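PDB 7ADK: putative immunoglobulin-blocking virulence protein from Mycoplasma mycoides subsp. capri, which probably binds host immunoglobulin and blocks its function, acting together with the mycoplasma lipoprotein with which it is assembled. Local coordinates for residues K165-H170 / N581-F586; V576-N581 / F625-D630; F650-D655 / T686-S691; P675-S680 / D705-Y710. All coordinates share one frame; numbering follows the deposited sequence.

Contacts 1 and 2 sit nearest the middle of the chain and share Asn581. Contact 1 packs two loops, contact 2 sets the end of helix 567-579 against a loop, and both are buried. The first is held by two asparagine amides, the second by aromatic rings, the two tyrosine hydroxyls being bonded to other parts of the chain. Contacts 3 and 4 lie farther out, their centres about 13 Å apart, and meet through Phe650, Ile688, Phe679 and Tyr707. Contact 3 is a partly buried parallel strand pair rich in backbone bonds, with a polar face. Contact 4 is buried strand-on-helix packing that relies on apolar side chains and one backbone bond. Helix 698-709 serves both of them.

Contact 1 (K165-H170 / N581-F586); sequences KPYQNH and NNEPFF
With CG anti to its own N (chi1 -171°), Tyr167 reaches across the 581-586 segment, while Asn582, its CG between N and the carbonyl carbon (chi1 75°), turns its amide back toward the tyrosine backbone. This is buried loop-to-loop packing: the connection between helix 153-157 and strand 174-178 lies against the chain leaving helix 567-579. Glu583 places CB over one face of the tyrosine ring, toward the rim, with its CG 3.7 Å from Tyr167 CB. The Pro584 and Tyr167 side chains cross at about a right angle, Pro584 CD 3.6 Å from Tyr167 CZ. Beyond the pair, the Glu583 carboxylate forms a salt bridge with Arg580, and the phenol oxygen bonds Asp347. Asn582 ND2 donates to Tyr167 O at 2.8 Å; the acceptor lies in the Asn582 amide plane, but the donor sits well above the Tyr167 carbonyl plane. Asp597 also bonds Asn582 ND2, and Arg343 bonds Asn169 OD1, consistent with the modelled orientation of that amide. Asn169 ND2 meets Asn582 O at 2.9 Å, an almost straight bond (172°) close to the carbonyl's C=O line.

Contact 2 (V576-N581 / F625-D630); sequences VYYARN and FDDDLD
Asp627 packs on one face of the Tyr578 ring, its CB standing over the ring centre, 3.6 Å from the centroid, as a CH-pi contact. The aspartate's CG lies between its backbone N and carbonyl carbon (chi1 49°), a setting that leaves the carboxylate stacked over the CD1-CE1 side of the ring, the planes only 15° apart. Asn633 holds Asp627 OD2. The tyrosine, CG anti to the carbonyl carbon (chi1 -62°), extends alongside the 625-627 backbone: Tyr578 CE2 is 3.6 Å from Asp627 N, and Phe625 O sits at the ring edge, near its plane. The hydroxyl bonds Glu634 O. The contact thus sets the C-terminal part of helix 567-579, which widens here into a pi-type turn, against the loop joining strands 608-610 and 640-643, neighbours in the five-stranded parallel sheet. Tyr577 and Phe625 take nearly the same first torsion and run side by side in the same direction. They touch through Tyr577 CE2 and Phe625 CD2, 3.9 Å apart, while the Tyr577 hydroxyl bonds Pro606 O.

Contact 3 (F650-D655 / T686-S691); sequences FEISSD and TSIRIS
Strands 650-652 and 688-690 form a parallel beta pair, an outer and the central strand of a three-stranded parallel sheet completed by strand 720-722. The bonds alternate as parallel pairing requires. Phe650 N donates to Ser687 O at 3.2 Å, and Arg689 N to Phe650 O at 2.9 Å; farther along, Ile652 N meets Arg689 O at 2.9 Å and Ser691 N meets Ile652 O at 3.0 Å, the last two much the straighter. On one face Phe650, Ile652 and Ile688 point the same way: Ile688 CG2 lies 3.7 Å from Ile652 CG2, and Tyr707 of helix 698-709 packs on this group. The other face is polar. The Glu651 chain bends at chi2 (-81°), which carries its carboxylate along the sheet to Ser691, whose OG donates to Glu651 OE2 at 2.7 Å from the syn side, 31° out of the plane. The Arg689 side chain meets that of the glutamate through Arg689 CD and Glu651 CG, 4.0 Å apart, and forms a cation-pi pair with Tyr649. With Glu651 OE2 and Arg689 NE 6.7 Å apart, any attraction between the charges is probably modest, and the serine hydroxyl may do more to steady the carboxylate.

Contact 4 (P675-S680 / D705-Y710); sequences PKIHFS and DKYFEY
Ile677 forms the apolar centre, pointing from the strand toward the last turn of helix 698-709. Ile677 CG1, anti to the carbonyl carbon (chi1 -63°), rests 4.0 Å from Tyr710 CB and delivers Ile677 CD1 to the helix surface, 3.8 Å from Lys706 O and 4.1 Å from Tyr707 CD1. Phe679 flanks it: Tyr707 CD1 lies at the edge of the phenylalanine ring, near its plane, 4.3 Å from Phe679 CZ. Phe650 packs on both of these rings, and the Tyr707 hydroxyl bonds Lys618 O. Toward the start of the strand, Pro675 CG stands over one face of Tyr710, 3.8 Å from the ring centroid, while Lys706 CA covers the opposite face. The polar edge is a single backbone bond, Ile677 N to Tyr710 O, 2.9 Å and nearly straight at 173°, with the donor well above the carbonyl plane. The backbones of Lys676 and His678 bond to strand 640-643 instead. A helix running at 78° thus packs across this outer strand of a parallel five-stranded sheet. Strands 640-643, 650-652, 676-679 and 688-690 alternate along the chain between two parallel sheets, consistent with a solenoid-like fold.

Contact 1 (K165-H170 / N581-F586)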
loop_
_atom_site.group_PDB
_atom_site.type_symbol
_atom_site.label_atom_id
_atom_site.label_comp_id
_atom_site.label_asym_id
_atom_site.label_seq_id
_atom_site.Cartn_x
_atom_site.Cartn_y
_atom_site.Cartn_z
ATOM N N LYS A 165 16.453 31.556 -25.442
ATOM C CA LYS A 165 15.507 31.710 -26.558
ATOM C C LYS A 165 14.076 31.765 -26.005
ATOM O O LYS A 165 13.727 30.885 -25.225
ATOM C CB LYS A 165 15.713 30.496 -27.485
ATOM C CG LYS A 165 14.668 30.303 -28.587
ATOM C CD LYS A 165 15.116 29.153 -29.500
ATOM C CE LYS A 165 14.029 28.769 -30.509
ATOM N NZ LYS A 165 14.513 27.741 -31.456
ATOM N N PRO A 166 13.227 32.736 -26.363
ATOM C CA PRO A 166 11.842 32.768 -25.918
ATOM C C PRO A 166 11.019 31.669 -26.598
ATOM O O PRO A 166 10.868 31.637 -27.818
ATOM C CB PRO A 166 11.343 34.176 -26.252
ATOM C CG PRO A 166 12.206 34.585 -27.440
ATOM C CD PRO A 166 13.539 33.892 -27.177
ATOM N N TYR A 167 10.445 30.771 -25.805
ATOM C CA TYR A 167 9.553 29.723 -26.306
ATOM C C TYR A 167 8.231 30.311 -26.842
ATOM O O TYR A 167 7.752 31.314 -26.317
ATOM C CB TYR A 167 9.315 28.726 -25.172
ATOM C CG TYR A 167 8.585 27.453 -25.557
ATOM C CD1 TYR A 167 7.179 27.394 -25.551
ATOM C CD2 TYR A 167 9.327 26.309 -25.883
ATOM C CE1 TYR A 167 6.521 26.202 -25.903
ATOM C CE2 TYR A 167 8.675 25.114 -26.231
ATOM C CZ TYR A 167 7.269 25.056 -26.237
ATOM O OH TYR A 167 6.637 23.902 -26.563
ATOM N N GLN A 168 7.605 29.689 -27.849
ATOM C CA GLN A 168 6.217 29.980 -28.223
ATOM C C GLN A 168 5.398 28.720 -28.527
ATOM O O GLN A 168 5.856 27.804 -29.209
ATOM C CB GLN A 168 6.167 31.056 -29.310
ATOM C CG GLN A 168 4.755 31.240 -29.870
ATOM C CD GLN A 168 4.489 32.582 -30.511
ATOM O OE1 GLN A 168 5.099 33.588 -30.224
ATOM N NE2 GLN A 168 3.497 32.661 -31.342
ATOM N N ASN A 169 4.179 28.683 -27.988
ATOM C CA ASN A 169 3.270 27.550 -28.015
ATOM C C ASN A 169 2.417 27.514 -29.300
ATOM O O ASN A 169 2.461 26.522 -30.022
ATOM C CB ASN A 169 2.432 27.592 -26.725
ATOM C CG ASN A 169 2.019 26.206 -26.273
ATOM O OD1 ASN A 169 1.464 25.424 -27.016
ATOM N ND2 ASN A 169 2.323 25.822 -25.060
ATOM N N HIS A 170 1.687 28.582 -29.642
ATOM C CA HIS A 170 0.963 28.655 -30.919
ATOM C C HIS A 170 1.900 29.056 -32.056
ATOM O O HIS A 170 2.121 30.225 -32.359
ATOM C CB HIS A 170 -0.292 29.530 -30.843
ATOM C CG HIS A 170 -1.465 28.887 -30.142
ATOM N ND1 HIS A 170 -1.569 27.550 -29.740
ATOM C CD2 HIS A 170 -2.651 29.505 -29.893
ATOM C CE1 HIS A 170 -2.799 27.413 -29.223
ATOM N NE2 HIS A 170 -3.466 28.573 -29.300
ATOM N N ASN A 581 5.488 30.556 -18.244
ATOM C CA ASN A 581 4.220 29.833 -18.221
ATOM C C ASN A 581 3.767 29.335 -19.601
ATOM O O ASN A 581 3.041 28.352 -19.678
ATOM C CB ASN A 581 3.164 30.738 -17.580
ATOM C CG ASN A 581 1.773 30.137 -17.543
ATOM O OD1 ASN A 581 1.403 29.394 -16.658
ATOM N ND2 ASN A 581 0.937 30.469 -18.488
ATOM N N ASN A 582 4.122 29.982 -20.706
ATOM C CA ASN A 582 3.668 29.517 -22.016
ATOM C C ASN A 582 4.320 28.189 -22.455
ATOM O O ASN A 582 3.847 27.564 -23.395
ATOM C CB ASN A 582 3.798 30.654 -23.037
ATOM C CG ASN A 582 5.210 30.927 -23.475
ATOM O OD1 ASN A 582 6.131 31.001 -22.679
ATOM N ND2 ASN A 582 5.410 31.069 -24.751
ATOM N N GLU A 583 5.365 27.724 -21.773
ATOM C CA GLU A 583 6.004 26.426 -21.997
ATOM C C GLU A 583 5.223 25.271 -21.345
ATOM O O GLU A 583 4.753 25.428 -20.221
ATOM C CB GLU A 583 7.414 26.389 -21.399
ATOM C CG GLU A 583 8.356 27.519 -21.820
ATOM C CD GLU A 583 9.712 27.448 -21.101
ATOM O OE1 GLU A 583 10.177 26.326 -20.798
ATOM O OE2 GLU A 583 10.339 28.498 -20.864
ATOM N N PRO A 584 5.152 24.070 -21.951
ATOM C CA PRO A 584 4.347 22.966 -21.423
ATOM C C PRO A 584 4.727 22.435 -20.036
ATOM O O PRO A 584 3.862 21.998 -19.290
ATOM C CB PRO A 584 4.492 21.849 -22.442
ATOM C CG PRO A 584 4.872 22.541 -23.737
ATOM C CD PRO A 584 5.672 23.743 -23.268
ATOM N N PHE A 585 6.006 22.443 -19.657
ATOM C CA PHE A 585 6.445 21.892 -18.363
ATOM C C PHE A 585 5.936 22.720 -17.183
ATOM O O PHE A 585 5.531 22.192 -16.150
ATOM C CB PHE A 585 7.975 21.778 -18.309
ATOM C CG PHE A 585 8.489 21.117 -17.044
ATOM C CD1 PHE A 585 8.852 21.889 -15.927
ATOM C CD2 PHE A 585 8.548 19.716 -16.960
ATOM C CE1 PHE A 585 9.274 21.266 -14.749
ATOM C CE2 PHE A 585 8.972 19.098 -15.779
ATOM C CZ PHE A 585 9.338 19.872 -14.673
ATOM N N PHE A 586 5.920 24.043 -17.323
ATOM C CA PHE A 586 5.467 24.967 -16.278
ATOM C C PHE A 586 3.941 25.058 -16.146
ATOM O O PHE A 586 3.440 25.779 -15.289
ATOM C CB PHE A 586 6.146 26.326 -16.467
ATOM C CG PHE A 586 7.644 26.227 -16.325
ATOM C CD1 PHE A 586 8.215 25.830 -15.110
ATOM C CD2 PHE A 586 8.471 26.408 -17.435
ATOM C CE1 PHE A 586 9.600 25.652 -14.995
ATOM C CE2 PHE A 586 9.849 26.206 -17.334
ATOM C CZ PHE A 586 10.423 25.836 -16.114
#

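Contact 2 (V576-N581 / F625-D630)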
loop_
_atom_site.group_PDB
_atom_site.type_symbol
_atom_site.label_atom_id
_atom_site.label_comp_id
_atom_site.label_asym_id
_atom_site.label_seq_id
_atom_site.Cartn_x
_atom_site.Cartn_y
_atom_site.Cartn_z
ATOM N N VAL A 576 7.349 29.999 -12.885
ATOM C CA VAL A 576 6.357 29.011 -13.288
ATOM C C VAL A 576 5.026 29.665 -13.645
ATOM O O VAL A 576 4.451 29.410 -14.698
ATOM C CB VAL A 576 6.183 28.008 -12.151
ATOM C CG1 VAL A 576 5.228 26.914 -12.548
ATOM C CG2 VAL A 576 7.515 27.399 -11.766
ATOM N N TYR A 577 4.531 30.537 -12.772
ATOM C CA TYR A 577 3.191 31.082 -12.891
ATOM C C TYR A 577 3.041 32.128 -13.994
ATOM O O TYR A 577 1.909 32.317 -14.425
ATOM C CB TYR A 577 2.722 31.571 -11.510
ATOM C CG TYR A 577 2.526 30.502 -10.422
ATOM C CD1 TYR A 577 2.423 29.135 -10.747
ATOM C CD2 TYR A 577 2.415 30.875 -9.066
ATOM C CE1 TYR A 577 2.215 28.169 -9.758
ATOM C CE2 TYR A 577 2.217 29.901 -8.065
ATOM C CZ TYR A 577 2.116 28.541 -8.409
ATOM O OH TYR A 577 1.906 27.592 -7.462
ATOM N N TYR A 578 4.100 32.779 -14.494
ATOM C CA TYR A 578 3.998 33.795 -15.564
ATOM C C TYR A 578 5.219 33.951 -16.483
ATOM O O TYR A 578 5.026 34.063 -17.686
ATOM C CB TYR A 578 3.657 35.176 -14.994
ATOM C CG TYR A 578 2.326 35.275 -14.275
ATOM C CD1 TYR A 578 1.129 35.311 -15.014
ATOM C CD2 TYR A 578 2.283 35.289 -12.872
ATOM C CE1 TYR A 578 -0.108 35.350 -14.347
ATOM C CE2 TYR A 578 1.051 35.321 -12.204
ATOM C CZ TYR A 578 -0.146 35.358 -12.940
ATOM O OH TYR A 578 -1.320 35.384 -12.270
ATOM N N ALA A 579 6.452 33.973 -15.982
ATOM C CA ALA A 579 7.614 34.319 -16.809
ATOM C C ALA A 579 8.012 33.224 -17.820
ATOM O O ALA A 579 8.533 33.533 -18.888
ATOM C CB ALA A 579 8.787 34.688 -15.906
ATOM N N ARG A 580 7.754 31.947 -17.519
ATOM C CA ARG A 580 7.939 30.798 -18.424
ATOM C C ARG A 580 6.640 30.007 -18.625
ATOM O O ARG A 580 6.649 28.897 -19.136
ATOM C CB ARG A 580 9.109 29.921 -17.950
ATOM C CG ARG A 580 10.464 30.614 -18.081
ATOM C CD ARG A 580 11.623 29.817 -17.480
ATOM N NE ARG A 580 12.030 28.701 -18.336
ATOM C CZ ARG A 580 12.925 27.771 -18.060
ATOM N NH1 ARG A 580 13.192 26.863 -18.933
ATOM N NH2 ARG A 580 13.592 27.719 -16.945
ATOM N N ASN A 581 5.488 30.556 -18.244
ATOM C CA ASN A 581 4.220 29.833 -18.221
ATOM C C ASN A 581 3.767 29.335 -19.601
ATOM O O ASN A 581 3.041 28.352 -19.678
ATOM C CB ASN A 581 3.164 30.738 -17.580
ATOM C CG ASN A 581 1.773 30.137 -17.543
ATOM O OD1 ASN A 581 1.403 29.394 -16.658
ATOM N ND2 ASN A 581 0.937 30.469 -18.488
ATOM N N PHE A 625 0.889 36.107 -6.041
ATOM C CA PHE A 625 0.290 35.143 -6.982
ATOM C C PHE A 625 -0.266 35.807 -8.247
ATOM O O PHE A 625 -1.008 35.171 -8.988
ATOM C CB PHE A 625 -0.745 34.244 -6.275
ATOM C CG PHE A 625 -0.187 33.333 -5.189
ATOM C CD1 PHE A 625 0.028 33.849 -3.904
ATOM C CD2 PHE A 625 0.142 31.995 -5.456
ATOM C CE1 PHE A 625 0.548 33.039 -2.881
ATOM C CE2 PHE A 625 0.696 31.193 -4.443
ATOM C CZ PHE A 625 0.896 31.710 -3.156
ATOM N N ASP A 626 0.107 37.056 -8.538
ATOM C CA ASP A 626 -0.184 37.734 -9.810
ATOM C C ASP A 626 1.035 38.483 -10.399
ATOM O O ASP A 626 2.049 38.693 -9.736
ATOM C CB ASP A 626 -1.458 38.582 -9.717
ATOM C CG ASP A 626 -1.488 39.689 -8.664
ATOM O OD1 ASP A 626 -0.520 39.866 -7.910
ATOM O OD2 ASP A 626 -2.515 40.388 -8.579
ATOM N N ASP A 627 0.971 38.837 -11.683
ATOM C CA ASP A 627 2.101 39.192 -12.554
ATOM C C ASP A 627 2.680 40.615 -12.413
ATOM O O ASP A 627 3.316 41.093 -13.347
ATOM C CB ASP A 627 1.814 38.834 -14.037
ATOM C CG ASP A 627 0.477 39.262 -14.673
ATOM O OD1 ASP A 627 -0.507 39.535 -13.952
ATOM O OD2 ASP A 627 0.399 39.258 -15.922
ATOM N N ASP A 628 2.501 41.306 -11.285
ATOM C CA ASP A 628 2.604 42.774 -11.114
ATOM C C ASP A 628 1.541 43.579 -11.880
ATOM O O ASP A 628 0.932 44.497 -11.325
ATOM C CB ASP A 628 4.003 43.345 -11.416
ATOM C CG ASP A 628 5.147 42.834 -10.549
ATOM O OD1 ASP A 628 4.901 42.366 -9.425
ATOM O OD2 ASP A 628 6.314 42.981 -10.961
ATOM N N LEU A 629 1.286 43.220 -13.135
ATOM C CA LEU A 629 0.109 43.610 -13.911
ATOM C C LEU A 629 -1.164 42.987 -13.287
ATOM O O LEU A 629 -1.092 42.182 -12.356
ATOM C CB LEU A 629 0.300 43.155 -15.374
ATOM C CG LEU A 629 1.461 43.777 -16.173
ATOM C CD1 LEU A 629 2.855 43.336 -15.741
ATOM C CD2 LEU A 629 1.313 43.378 -17.630
ATOM N N ASP A 630 -2.348 43.341 -13.787
ATOM C CA ASP A 630 -3.626 42.801 -13.297
ATOM C C ASP A 630 -4.728 42.729 -14.355
ATOM O O ASP A 630 -5.376 41.694 -14.475
ATOM C CB ASP A 630 -4.114 43.555 -12.044
ATOM C CG ASP A 630 -4.003 45.082 -12.081
ATOM O OD1 ASP A 630 -3.851 45.681 -13.171
ATOM O OD2 ASP A 630 -4.098 45.692 -10.993
#

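Contact 3 (F650-D655 / T686-S691)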
loop_
_atom_site.group_PDB
_atom_site.type_symbol
_atom_site.label_atom_id
_atom_site.label_comp_id
_atom_site.label_asym_id
_atom_site.label_seq_id
_atom_site.Cartn_x
_atom_site.Cartn_y
_atom_site.Cartn_z
ATOM N N PHE A 650 0.972 23.661 16.397
ATOM C CA PHE A 650 1.375 24.605 15.365
ATOM C C PHE A 650 1.568 25.987 15.997
ATOM O O PHE A 650 0.612 26.718 16.226
ATOM C CB PHE A 650 0.353 24.593 14.223
ATOM C CG PHE A 650 0.622 25.627 13.152
ATOM C CD1 PHE A 650 1.832 25.603 12.440
ATOM C CD2 PHE A 650 -0.319 26.635 12.890
ATOM C CE1 PHE A 650 2.099 26.589 11.480
ATOM C CE2 PHE A 650 -0.053 27.617 11.932
ATOM C CZ PHE A 650 1.158 27.593 11.230
ATOM N N GLU A 651 2.807 26.338 16.312
ATOM C CA GLU A 651 3.162 27.647 16.849
ATOM C C GLU A 651 3.082 28.705 15.751
ATOM O O GLU A 651 3.679 28.557 14.681
ATOM C CB GLU A 651 4.548 27.577 17.513
ATOM C CG GLU A 651 4.858 28.716 18.491
ATOM C CD GLU A 651 5.319 30.027 17.852
ATOM O OE1 GLU A 651 5.829 30.032 16.712
ATOM O OE2 GLU A 651 5.210 31.078 18.516
ATOM N N ILE A 652 2.323 29.773 15.986
ATOM C CA ILE A 652 2.236 30.915 15.075
ATOM C C ILE A 652 2.153 32.229 15.862
ATOM O O ILE A 652 1.430 32.327 16.847
ATOM C CB ILE A 652 1.123 30.686 14.021
ATOM C CG1 ILE A 652 1.119 31.781 12.942
ATOM C CG2 ILE A 652 -0.268 30.550 14.633
ATOM C CD1 ILE A 652 0.458 31.361 11.638
ATOM N N SER A 653 2.902 33.241 15.420
ATOM C CA SER A 653 2.805 34.615 15.920
ATOM C C SER A 653 1.420 35.218 15.620
ATOM O O SER A 653 0.618 34.660 14.873
ATOM C CB SER A 653 3.946 35.450 15.322
ATOM O OG SER A 653 4.045 36.730 15.900
ATOM N N SER A 654 1.133 36.439 16.055
ATOM C CA SER A 654 -0.018 37.207 15.563
ATOM C C SER A 654 0.287 37.900 14.208
ATOM O O SER A 654 0.054 39.091 14.033
ATOM C CB SER A 654 -0.513 38.142 16.671
ATOM O OG SER A 654 -1.885 38.406 16.527
ATOM N N ASP A 655 0.823 37.168 13.226
ATOM C CA ASP A 655 0.888 37.565 11.804
ATOM C C ASP A 655 -0.383 37.169 11.027
ATOM O O ASP A 655 -0.523 37.464 9.846
ATOM C CB ASP A 655 2.129 36.979 11.096
ATOM C CG ASP A 655 2.007 35.504 10.702
ATOM O OD1 ASP A 655 1.371 34.757 11.458
ATOM O OD2 ASP A 655 2.544 35.084 9.650
ATOM N N THR A 686 -2.518 18.407 19.078
ATOM C CA THR A 686 -2.577 19.559 19.997
ATOM C C THR A 686 -2.841 20.843 19.184
ATOM O O THR A 686 -2.904 20.852 17.957
ATOM C CB THR A 686 -1.328 19.592 20.907
ATOM O OG1 THR A 686 -1.377 18.453 21.730
ATOM C CG2 THR A 686 -1.195 20.761 21.885
ATOM N N SER A 687 -3.114 21.937 19.872
ATOM C CA SER A 687 -3.684 23.149 19.308
ATOM C C SER A 687 -2.818 23.898 18.291
ATOM O O SER A 687 -1.606 23.733 18.212
ATOM C CB SER A 687 -3.946 24.109 20.474
ATOM O OG SER A 687 -4.560 23.442 21.555
ATOM N N ILE A 688 -3.432 24.864 17.615
ATOM C CA ILE A 688 -2.691 26.025 17.118
ATOM C C ILE A 688 -2.309 26.868 18.340
ATOM O O ILE A 688 -3.188 27.387 19.032
ATOM C CB ILE A 688 -3.542 26.836 16.131
ATOM C CG1 ILE A 688 -3.870 25.973 14.902
ATOM C CG2 ILE A 688 -2.824 28.134 15.740
ATOM C CD1 ILE A 688 -4.663 26.714 13.836
ATOM N N ARG A 689 -1.016 27.014 18.623
ATOM C CA ARG A 689 -0.512 27.894 19.679
ATOM C C ARG A 689 -0.343 29.291 19.106
ATOM O O ARG A 689 0.508 29.508 18.251
ATOM C CB ARG A 689 0.788 27.313 20.253
ATOM C CG ARG A 689 1.512 28.268 21.222
ATOM C CD ARG A 689 2.819 27.714 21.795
ATOM N NE ARG A 689 2.633 26.542 22.672
ATOM C CZ ARG A 689 3.583 25.980 23.397
ATOM N NH1 ARG A 689 4.785 26.464 23.474
ATOM N NH2 ARG A 689 3.351 24.899 24.066
ATOM N N ILE A 690 -1.127 30.236 19.603
ATOM C CA ILE A 690 -1.058 31.639 19.212
ATOM C C ILE A 690 -0.161 32.354 20.225
ATOM O O ILE A 690 -0.471 32.391 21.418
ATOM C CB ILE A 690 -2.476 32.243 19.133
ATOM C CG1 ILE A 690 -3.310 31.512 18.059
ATOM C CG2 ILE A 690 -2.397 33.750 18.845
ATOM C CD1 ILE A 690 -4.757 31.975 17.928
ATOM N N SER A 691 0.961 32.906 19.767
ATOM C CA SER A 691 1.916 33.663 20.589
ATOM C C SER A 691 1.860 35.176 20.311
ATOM O O SER A 691 1.330 35.621 19.294
ATOM C CB SER A 691 3.321 33.071 20.423
ATOM O OG SER A 691 3.809 33.250 19.120
#

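Contact 4 (P675-S680 / D705-Y710)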
loop_
_atom_site.group_PDB
_atom_site.type_symbol
_atom_site.label_atom_id
_atom_site.label_comp_id
_atom_site.label_asym_id
_atom_site.label_seq_id
_atom_site.Cartn_x
_atom_site.Cartn_y
_atom_site.Cartn_z
ATOM N N PRO A 675 -9.881 23.247 -0.349
ATOM C CA PRO A 675 -8.437 23.083 -0.459
ATOM C C PRO A 675 -7.806 22.518 0.829
ATOM O O PRO A 675 -8.475 22.401 1.850
ATOM C CB PRO A 675 -7.942 24.474 -0.816
ATOM C CG PRO A 675 -8.906 25.378 -0.098
ATOM C CD PRO A 675 -10.226 24.654 -0.236
ATOM N N LYS A 676 -6.522 22.156 0.804
ATOM C CA LYS A 676 -5.827 21.440 1.890
ATOM C C LYS A 676 -4.662 22.212 2.498
ATOM O O LYS A 676 -3.915 22.900 1.809
ATOM C CB LYS A 676 -5.354 20.057 1.427
ATOM C CG LYS A 676 -6.508 19.080 1.258
ATOM C CD LYS A 676 -6.021 17.657 0.993
ATOM C CE LYS A 676 -7.213 16.713 0.845
ATOM N NZ LYS A 676 -6.800 15.317 0.657
ATOM N N ILE A 677 -4.472 22.058 3.803
ATOM C CA ILE A 677 -3.236 22.376 4.507
ATOM C C ILE A 677 -2.694 21.072 5.087
ATOM O O ILE A 677 -3.456 20.241 5.567
ATOM C CB ILE A 677 -3.419 23.490 5.561
ATOM C CG1 ILE A 677 -3.846 24.818 4.918
ATOM C CG2 ILE A 677 -2.123 23.703 6.355
ATOM C CD1 ILE A 677 -4.326 25.863 5.905
ATOM N N HIS A 678 -1.382 20.904 5.036
ATOM C CA HIS A 678 -0.632 19.757 5.555
ATOM C C HIS A 678 0.550 20.210 6.409
ATOM O O HIS A 678 1.069 21.302 6.216
ATOM C CB HIS A 678 -0.090 18.911 4.407
ATOM C CG HIS A 678 -1.089 18.093 3.657
ATOM N ND1 HIS A 678 -1.578 16.846 4.046
ATOM C CD2 HIS A 678 -1.542 18.377 2.414
ATOM C CE1 HIS A 678 -2.321 16.410 3.020
ATOM N NE2 HIS A 678 -2.317 17.315 2.033
ATOM N N PHE A 679 1.049 19.344 7.282
ATOM C CA PHE A 679 2.260 19.581 8.069
ATOM C C PHE A 679 3.235 18.410 7.970
ATOM O O PHE A 679 2.810 17.260 7.917
ATOM C CB PHE A 679 1.890 19.873 9.521
ATOM C CG PHE A 679 1.093 21.135 9.741
ATOM C CD1 PHE A 679 1.729 22.374 9.631
ATOM C CD2 PHE A 679 -0.276 21.086 10.041
ATOM C CE1 PHE A 679 1.002 23.556 9.802
ATOM C CE2 PHE A 679 -1.009 22.269 10.204
ATOM C CZ PHE A 679 -0.369 23.507 10.082
ATOM N N SER A 680 4.538 18.671 8.007
ATOM C CA SER A 680 5.579 17.639 7.844
ATOM C C SER A 680 5.560 16.487 8.866
ATOM O O SER A 680 6.055 15.401 8.577
ATOM C CB SER A 680 6.954 18.303 7.878
ATOM O OG SER A 680 7.046 19.310 6.910
ATOM N N ASP A 705 -9.587 30.431 10.904
ATOM C CA ASP A 705 -10.562 29.417 10.485
ATOM C C ASP A 705 -9.972 28.398 9.508
ATOM O O ASP A 705 -10.150 27.193 9.678
ATOM C CB ASP A 705 -11.791 30.067 9.840
ATOM C CG ASP A 705 -12.590 30.996 10.752
ATOM O OD1 ASP A 705 -12.314 31.073 11.968
ATOM O OD2 ASP A 705 -13.556 31.608 10.249
ATOM N N LYS A 706 -9.186 28.864 8.535
ATOM C CA LYS A 706 -8.667 28.026 7.451
ATOM C C LYS A 706 -7.712 26.947 7.935
ATOM O O LYS A 706 -7.795 25.832 7.438
ATOM C CB LYS A 706 -8.006 28.875 6.361
ATOM C CG LYS A 706 -8.840 30.034 5.803
ATOM C CD LYS A 706 -10.339 29.742 5.651
ATOM C CE LYS A 706 -11.088 30.925 5.043
ATOM N NZ LYS A 706 -10.752 31.137 3.626
ATOM N N TYR A 707 -6.845 27.221 8.911
ATOM C CA TYR A 707 -5.983 26.184 9.487
ATOM C C TYR A 707 -6.763 25.070 10.196
ATOM O O TYR A 707 -6.283 23.948 10.234
ATOM C CB TYR A 707 -4.973 26.774 10.468
ATOM C CG TYR A 707 -3.866 27.625 9.891
ATOM C CD1 TYR A 707 -2.674 27.040 9.423
ATOM C CD2 TYR A 707 -3.997 29.019 9.908
ATOM C CE1 TYR A 707 -1.627 27.853 8.959
ATOM C CE2 TYR A 707 -2.946 29.831 9.457
ATOM C CZ TYR A 707 -1.764 29.254 8.983
ATOM O OH TYR A 707 -0.754 30.059 8.594
ATOM N N PHE A 708 -7.942 25.338 10.761
ATOM C CA PHE A 708 -8.781 24.285 11.327
ATOM C C PHE A 708 -9.613 23.577 10.254
ATOM O O PHE A 708 -9.740 22.363 10.291
ATOM C CB PHE A 708 -9.659 24.881 12.433
ATOM C CG PHE A 708 -8.883 25.283 13.667
ATOM C CD1 PHE A 708 -8.226 24.295 14.419
ATOM C CD2 PHE A 708 -8.852 26.618 14.098
ATOM C CE1 PHE A 708 -7.506 24.644 15.567
ATOM C CE2 PHE A 708 -8.148 26.970 15.258
ATOM C CZ PHE A 708 -7.463 25.982 15.981
ATOM N N GLU A 709 -10.144 24.293 9.271
ATOM C CA GLU A 709 -10.995 23.744 8.225
ATOM C C GLU A 709 -10.209 22.886 7.222
ATOM O O GLU A 709 -10.603 21.753 6.943
ATOM C CB GLU A 709 -11.741 24.895 7.552
ATOM C CG GLU A 709 -12.822 24.440 6.580
ATOM C CD GLU A 709 -13.506 25.612 5.867
ATOM O OE1 GLU A 709 -13.309 26.774 6.247
ATOM O OE2 GLU A 709 -14.258 25.380 4.910
ATOM N N TYR A 710 -9.096 23.390 6.697
ATOM C CA TYR A 710 -8.370 22.774 5.587
ATOM C C TYR A 710 -7.370 21.698 6.026
ATOM O O TYR A 710 -6.830 21.006 5.172
ATOM C CB TYR A 710 -7.699 23.875 4.750
ATOM C CG TYR A 710 -8.596 24.951 4.143
ATOM C CD1 TYR A 710 -9.989 24.782 4.024
ATOM C CD2 TYR A 710 -8.013 26.138 3.660
ATOM C CE1 TYR A 710 -10.789 25.795 3.473
ATOM C CE2 TYR A 710 -8.809 27.158 3.105
ATOM C CZ TYR A 710 -10.205 26.990 3.023
ATOM O OH TYR A 710 -10.992 27.978 2.524
#